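Local atomic coordinates of endo-1,4-beta-xylanase (PDB entry 7AX7), a protein that removes acetyl groups from acetylated xylan with the aid of a cobalt ion, acting as the carbohydrate esterase family 4 domain of a multidomain xylanase. Residues S61-Q67 against E80-T84; T109-N113 against E196-W200. All blocks are in the same frame, centred on the assembly; numbering follows the deposited sequence.

Contact 1 of 2, residues S61-Q67 against E80-T84; sequences SHSYTHQ and EMEWT. With CO (cobalt (II) ion), chain B.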
loop_
_atom_site.group_PDB
_atom_site.type_symbol
_atom_site.label_atom_id
_atom_site.label_comp_id
_atom_site.label_asym_id
_atom_site.label_seq_id
_atom_site.Cartn_x
_atom_site.Cartn_y
_atom_site.Cartn_z
ATOM N N SER A 61 3.473 -5.318 -3.970
ATOM C CA SER A 61 4.805 -5.050 -4.503
ATOM C C SER A 61 5.038 -3.550 -4.666
ATOM O O SER A 61 4.194 -2.842 -5.226
ATOM C CB SER A 61 4.983 -5.750 -5.848
ATOM O OG SER A 61 6.241 -5.422 -6.417
ATOM N N HIS A 62 6.183 -3.070 -4.177
ATOM C CA HIS A 62 6.637 -1.704 -4.427
ATOM C C HIS A 62 7.998 -1.697 -5.139
ATOM O O HIS A 62 8.783 -0.755 -4.992
ATOM C CB HIS A 62 6.688 -0.924 -3.109
ATOM C CG HIS A 62 6.619 0.566 -3.269
ATOM N ND1 HIS A 62 5.980 1.179 -4.325
ATOM C CD2 HIS A 62 7.090 1.567 -2.485
ATOM C CE1 HIS A 62 6.067 2.492 -4.192
ATOM N NE2 HIS A 62 6.735 2.753 -3.083
ATOM N N SER A 63 8.285 -2.756 -5.906
ATOM C CA SER A 63 9.559 -3.007 -6.590
ATOM C C SER A 63 10.608 -3.579 -5.636
ATOM O O SER A 63 10.340 -3.739 -4.440
ATOM C CB SER A 63 10.096 -1.738 -7.275
ATOM O OG SER A 63 10.857 -0.932 -6.386
ATOM N N TYR A 64 11.798 -3.914 -6.157
ATOM C CA TYR A 64 12.851 -4.481 -5.316
ATOM C C TYR A 64 13.807 -3.424 -4.750
ATOM O O TYR A 64 14.137 -3.476 -3.561
ATOM C CB TYR A 64 13.651 -5.543 -6.088
ATOM C CG TYR A 64 14.442 -6.419 -5.142
ATOM C CD1 TYR A 64 13.840 -7.496 -4.506
ATOM C CD2 TYR A 64 15.766 -6.136 -4.837
ATOM C CE1 TYR A 64 14.534 -8.283 -3.616
ATOM C CE2 TYR A 64 16.476 -6.920 -3.943
ATOM C CZ TYR A 64 15.849 -7.993 -3.333
ATOM O OH TYR A 64 16.534 -8.792 -2.440
ATOM N N THR A 65 14.256 -2.458 -5.564
ATOM C CA THR A 65 15.227 -1.455 -5.130
ATOM C C THR A 65 14.624 -0.065 -4.957
ATOM O O THR A 65 15.338 0.857 -4.550
ATOM C CB THR A 65 16.405 -1.358 -6.119
ATOM O OG1 THR A 65 15.920 -0.951 -7.403
ATOM C CG2 THR A 65 17.132 -2.680 -6.244
ATOM N N HIS A 66 13.345 0.115 -5.271
ATOM C CA HIS A 66 12.669 1.400 -5.105
ATOM C C HIS A 66 13.402 2.520 -5.849
ATOM O O HIS A 66 13.680 3.588 -5.301
ATOM C CB HIS A 66 12.504 1.746 -3.619
ATOM C CG HIS A 66 11.467 2.794 -3.362
ATOM N ND1 HIS A 66 11.764 4.139 -3.297
ATOM C CD2 HIS A 66 10.128 2.696 -3.190
ATOM C CE1 HIS A 66 10.656 4.821 -3.076
ATOM N NE2 HIS A 66 9.649 3.969 -3.010
ATOM N N GLN A 67 13.724 2.273 -7.108
ATOM C CA GLN A 67 14.252 3.323 -7.966
ATOM C C GLN A 67 13.164 3.786 -8.927
ATOM O O GLN A 67 12.109 3.160 -9.053
ATOM C CB GLN A 67 15.487 2.842 -8.732
ATOM C CG GLN A 67 16.661 2.485 -7.823
ATOM C CD GLN A 67 17.839 1.902 -8.594
ATOM O OE1 GLN A 67 18.843 2.579 -8.810
ATOM N NE2 GLN A 67 17.713 0.644 -9.021
ATOM N N GLU A 80 13.096 -6.951 -11.175
ATOM C CA GLU A 80 12.640 -6.310 -9.944
ATOM C C GLU A 80 11.309 -6.900 -9.476
ATOM O O GLU A 80 11.147 -7.244 -8.302
ATOM C CB GLU A 80 12.521 -4.799 -10.147
ATOM C CG GLU A 80 13.863 -4.080 -10.295
ATOM C CD GLU A 80 14.204 -3.192 -9.111
ATOM O OE1 GLU A 80 13.308 -2.876 -8.299
ATOM O OE2 GLU A 80 15.379 -2.796 -8.999
ATOM N N MET A 81 10.348 -7.042 -10.391
ATOM C CA MET A 81 9.035 -7.563 -10.012
ATOM C C MET A 81 9.122 -9.020 -9.558
ATOM O O MET A 81 8.611 -9.384 -8.487
ATOM C CB MET A 81 8.064 -7.416 -11.181
ATOM C CG MET A 81 7.897 -5.976 -11.666
ATOM S SD MET A 81 7.329 -4.872 -10.358
ATOM C CE MET A 81 5.732 -5.654 -10.030
ATOM N N GLU A 82 9.766 -9.871 -10.355
ATOM C CA GLU A 82 9.872 -11.284 -9.990
ATOM C C GLU A 82 10.583 -11.470 -8.652
ATOM O O GLU A 82 10.140 -12.257 -7.810
ATOM C CB GLU A 82 10.592 -12.053 -11.096
ATOM C CG GLU A 82 9.813 -12.054 -12.399
ATOM C CD GLU A 82 10.637 -12.495 -13.597
ATOM O OE1 GLU A 82 11.708 -13.111 -13.396
ATOM O OE2 GLU A 82 10.203 -12.215 -14.739
ATOM N N TRP A 83 11.695 -10.769 -8.442
ATOM C CA TRP A 83 12.415 -10.922 -7.184
ATOM C C TRP A 83 11.592 -10.436 -5.998
ATOM O O TRP A 83 11.705 -10.995 -4.904
ATOM C CB TRP A 83 13.739 -10.174 -7.240
ATOM C CG TRP A 83 14.661 -10.702 -8.282
ATOM C CD1 TRP A 83 14.691 -11.972 -8.784
ATOM C CD2 TRP A 83 15.664 -9.965 -8.987
ATOM N NE1 TRP A 83 15.666 -12.076 -9.745
ATOM C CE2 TRP A 83 16.278 -10.858 -9.894
ATOM C CE3 TRP A 83 16.107 -8.633 -8.939
ATOM C CZ2 TRP A 83 17.308 -10.466 -10.754
ATOM C CZ3 TRP A 83 17.138 -8.243 -9.793
ATOM C CH2 TRP A 83 17.726 -9.160 -10.684
ATOM N N THR A 84 10.766 -9.401 -6.185
ATOM C CA THR A 84 9.956 -8.918 -5.072
ATOM C C THR A 84 8.850 -9.910 -4.733
ATOM O O THR A 84 8.629 -10.228 -3.559
ATOM C CB THR A 84 9.372 -7.541 -5.398
ATOM O OG1 THR A 84 10.442 -6.610 -5.589
ATOM C CG2 THR A 84 8.472 -7.054 -4.251
HETATM CO CO CO B . 7.738 4.550 -2.201
HETATM O O HOH W 1 6.593 -7.829 -7.421
HETATM O O HOH W 2 12.937 -0.063 -8.720
#
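The carboxylate of E80 reaches from its helix into the turn that follows H62, a worked example of a buried acid bonded to a metal-binding loop. Its OE1 accepts two backbone N-H groups from one face of the carboxylate: Y64 N lies 2.8 Å from E80 OE1, well above the plane, while T65 N makes the straighter bond (164°) on the syn side. The other oxygen takes the hydroxyl of T65 in a very short bond, OG1 to E80 OE2 2.5 Å; together with the two N-H bonds to OE1 this should limit rotation of the group. A bend at chi2 (-111°) carries the E80 chain across to the loop. Next to this grip, T84 OG1 donates to E80 O and lies near the plane at the edge of the Y64 ring, 3.7 Å from Y64 CD1, and T84 CG2 packs against S61 OG. Within the loop, S63 OG donates to a lone pair of H62 O and accepts H66 N in an ST motif, tying together the two histidines whose NE2 atoms each bind cobalt at 2.2 Å; D12 is the third protein ligand of the ion. The outer side is looser: Y64 crosses W83 at about a right angle, touching little more than its CB (3.8 Å from Y64 CD1), and the exposed Q67 lends NE2 to T65 OG1. Such an HxxxH pair is the metal-binding signature of NodB-type deacetylases, and E80, bonded to Y64 and T65 between the histidines, is consistent with a second-shell role. The loop follows strand 58-61, beside strand 33-36 in the parallel sheet, and lies against helix 74-92.

Contact 2 of 2, residues T109-N113 against E196-W200; sequences TMYQN and EYKIW
Y111 and Y197 bring the two backbones to a CA separation of 5.5 Å, where the short helix 108-113 meets a chain just before strand 199-200. Y197 has a left-handed backbone conformation (phi 63°, psi 29°), and the link between the main chains is a water that donates to Y111 O and accepts from Y197 N, each at 2.8 Å. A single aromatic side chain does most of the remaining work: Y111 contributes the largest share of the contact, 112 of the 240 Å² buried. The Y111 ring runs alongside residues 197-199: CD1 rests 3.5 Å from Y197 CA, CE1 comes edge-on to the carbonyl, 3.6 Å from K198 O, and the phenol oxygen ends against the branched carbon of I199, with OH 3.4 Å from CB and almost as near CG2. With CG anti to the carbonyl carbon (chi1 -83°), the ring projects from the helix across to this chain. Y197 answers with an edge: its CD1 meets Y111 CB at 3.8 Å, and CE1 lies near Q112 CA, while E196 CB lies over one face, toward its rim. Replacing Y111 with an alanine would probably open a gap beside Y197 CA and take away the phenol contact on I199. The contact lies at the surface. The Y111 ring also meets F118 of strand 118-123, and I199 touches F118 and Q120 of the same strand, which strand 199-200 pairs with in parallel.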
loop_
_atom_site.group_PDB
_atom_site.type_symbol
_atom_site.label_atom_id
_atom_site.label_comp_id
_atom_site.label_asym_id
_atom_site.label_seq_id
_atom_site.Cartn_x
_atom_site.Cartn_y
_atom_site.Cartn_z
ATOM N N THR A 109 7.133 1.564 -20.952
ATOM C CA THR A 109 7.934 0.361 -20.743
ATOM C C THR A 109 7.482 -0.398 -19.497
ATOM O O THR A 109 7.343 -1.625 -19.531
ATOM C CB THR A 109 9.414 0.744 -20.673
ATOM O OG1 THR A 109 9.769 1.403 -21.892
ATOM C CG2 THR A 109 10.309 -0.486 -20.496
ATOM N N MET A 110 7.196 0.322 -18.404
ATOM C CA MET A 110 6.691 -0.332 -17.197
ATOM C C MET A 110 5.365 -1.041 -17.462
ATOM O O MET A 110 5.198 -2.218 -17.115
ATOM C CB MET A 110 6.541 0.690 -16.065
ATOM C CG MET A 110 7.869 1.142 -15.502
ATOM S SD MET A 110 7.750 2.574 -14.442
ATOM C CE MET A 110 6.944 1.824 -13.019
ATOM N N TYR A 111 4.402 -0.335 -18.064
ATOM C CA TYR A 111 3.106 -0.949 -18.333
ATOM C C TYR A 111 3.229 -2.194 -19.211
ATOM O O TYR A 111 2.461 -3.149 -19.042
ATOM C CB TYR A 111 2.170 0.057 -18.998
ATOM C CG TYR A 111 1.450 1.007 -18.059
ATOM C CD1 TYR A 111 0.550 0.537 -17.104
ATOM C CD2 TYR A 111 1.631 2.379 -18.168
ATOM C CE1 TYR A 111 -0.128 1.410 -16.266
ATOM C CE2 TYR A 111 0.957 3.261 -17.341
ATOM C CZ TYR A 111 0.084 2.775 -16.391
ATOM O OH TYR A 111 -0.577 3.666 -15.583
ATOM N N GLN A 112 4.174 -2.198 -20.157
ATOM C CA GLN A 112 4.363 -3.341 -21.045
ATOM C C GLN A 112 5.004 -4.532 -20.339
ATOM O O GLN A 112 4.912 -5.660 -20.842
ATOM C CB GLN A 112 5.237 -2.941 -22.247
ATOM C CG GLN A 112 4.632 -1.868 -23.167
ATOM C CD GLN A 112 5.658 -1.233 -24.110
ATOM O OE1 GLN A 112 6.820 -1.630 -24.140
ATOM N NE2 GLN A 112 5.223 -0.232 -24.881
ATOM N N ASN A 113 5.667 -4.313 -19.203
ATOM C CA ASN A 113 6.515 -5.342 -18.618
ATOM C C ASN A 113 6.177 -5.642 -17.168
ATOM O O ASN A 113 6.986 -6.271 -16.480
ATOM C CB ASN A 113 7.988 -4.946 -18.744
ATOM C CG ASN A 113 8.497 -5.109 -20.167
ATOM O OD1 ASN A 113 8.688 -6.227 -20.623
ATOM N ND2 ASN A 113 8.675 -3.998 -20.883
ATOM N N GLU A 196 -4.830 -4.211 -18.140
ATOM C CA GLU A 196 -3.510 -3.727 -18.504
ATOM C C GLU A 196 -3.557 -2.243 -18.847
ATOM O O GLU A 196 -4.588 -1.704 -19.255
ATOM C CB GLU A 196 -2.958 -4.505 -19.697
ATOM C CG GLU A 196 -2.415 -5.868 -19.361
ATOM C CD GLU A 196 -1.924 -6.597 -20.597
ATOM O OE1 GLU A 196 -2.769 -7.147 -21.341
ATOM O OE2 GLU A 196 -0.693 -6.597 -20.833
ATOM N N TYR A 197 -2.410 -1.585 -18.698
ATOM C CA TYR A 197 -2.254 -0.195 -19.130
ATOM C C TYR A 197 -3.177 0.743 -18.351
ATOM O O TYR A 197 -3.587 1.791 -18.857
ATOM C CB TYR A 197 -2.498 -0.059 -20.636
ATOM C CG TYR A 197 -1.816 -1.117 -21.481
ATOM C CD1 TYR A 197 -0.453 -1.359 -21.365
ATOM C CD2 TYR A 197 -2.544 -1.890 -22.384
ATOM C CE1 TYR A 197 0.175 -2.335 -22.140
ATOM C CE2 TYR A 197 -1.933 -2.851 -23.157
ATOM C CZ TYR A 197 -0.574 -3.073 -23.030
ATOM O OH TYR A 197 0.033 -4.040 -23.796
ATOM N N LYS A 198 -3.499 0.375 -17.109
ATOM C CA LYS A 198 -4.365 1.160 -16.243
ATOM C C LYS A 198 -3.722 1.302 -14.873
ATOM O O LYS A 198 -3.036 0.394 -14.399
ATOM C CB LYS A 198 -5.734 0.499 -16.099
ATOM C CG LYS A 198 -6.756 1.300 -15.314
ATOM C CD LYS A 198 -8.126 0.654 -15.433
ATOM C CE LYS A 198 -9.191 1.456 -14.682
ATOM N NZ LYS A 198 -9.501 2.751 -15.357
ATOM N N ILE A 199 -3.944 2.444 -14.232
ATOM C CA ILE A 199 -3.525 2.630 -12.848
ATOM C C ILE A 199 -4.730 3.096 -12.036
ATOM O O ILE A 199 -5.389 4.077 -12.400
ATOM C CB ILE A 199 -2.337 3.608 -12.726
ATOM C CG1 ILE A 199 -1.834 3.666 -11.274
ATOM C CG2 ILE A 199 -2.706 4.984 -13.204
ATOM C CD1 ILE A 199 -0.356 4.091 -11.160
ATOM N N TRP A 200 -5.008 2.394 -10.937
ATOM C CA TRP A 200 -6.242 2.534 -10.172
ATOM C C TRP A 200 -6.032 3.395 -8.933
ATOM O O TRP A 200 -5.049 3.223 -8.208
ATOM C CB TRP A 200 -6.751 1.171 -9.698
ATOM C CG TRP A 200 -7.094 0.145 -10.728
ATOM C CD1 TRP A 200 -6.250 -0.772 -11.292
ATOM C CD2 TRP A 200 -8.393 -0.120 -11.262
ATOM N NE1 TRP A 200 -6.946 -1.583 -12.168
ATOM C CE2 TRP A 200 -8.264 -1.201 -12.169
ATOM C CE3 TRP A 200 -9.655 0.460 -11.077
ATOM C CZ2 TRP A 200 -9.352 -1.711 -12.890
ATOM C CZ3 TRP A 200 -10.739 -0.058 -11.792
ATOM C CH2 TRP A 200 -10.578 -1.128 -12.684
HETATM O O HOH W 3 -0.051 -2.881 -17.762
#

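Both halves of contact 1 come earlier in the chain than either half of contact 2; their centres are 15 Å apart and their nearest atoms about 5 Å apart without touching. Helix 74-92 supplies one side of contact 1 and also borders contact 2, since T109 and M110 lie on I77 and N113 on A74. M69, which M110 touches, also packs on S63. Both contacts belong to the same parallel-sheet deacetylase domain, but at different depths: residues 61-67 with 80-84 involve the metal-binding loop, whereas 109-113 with 196-200 join the C-terminal chain to helix 108-113 beside strand 118-123, with the side chain of I199 about 12 Å from the cobalt.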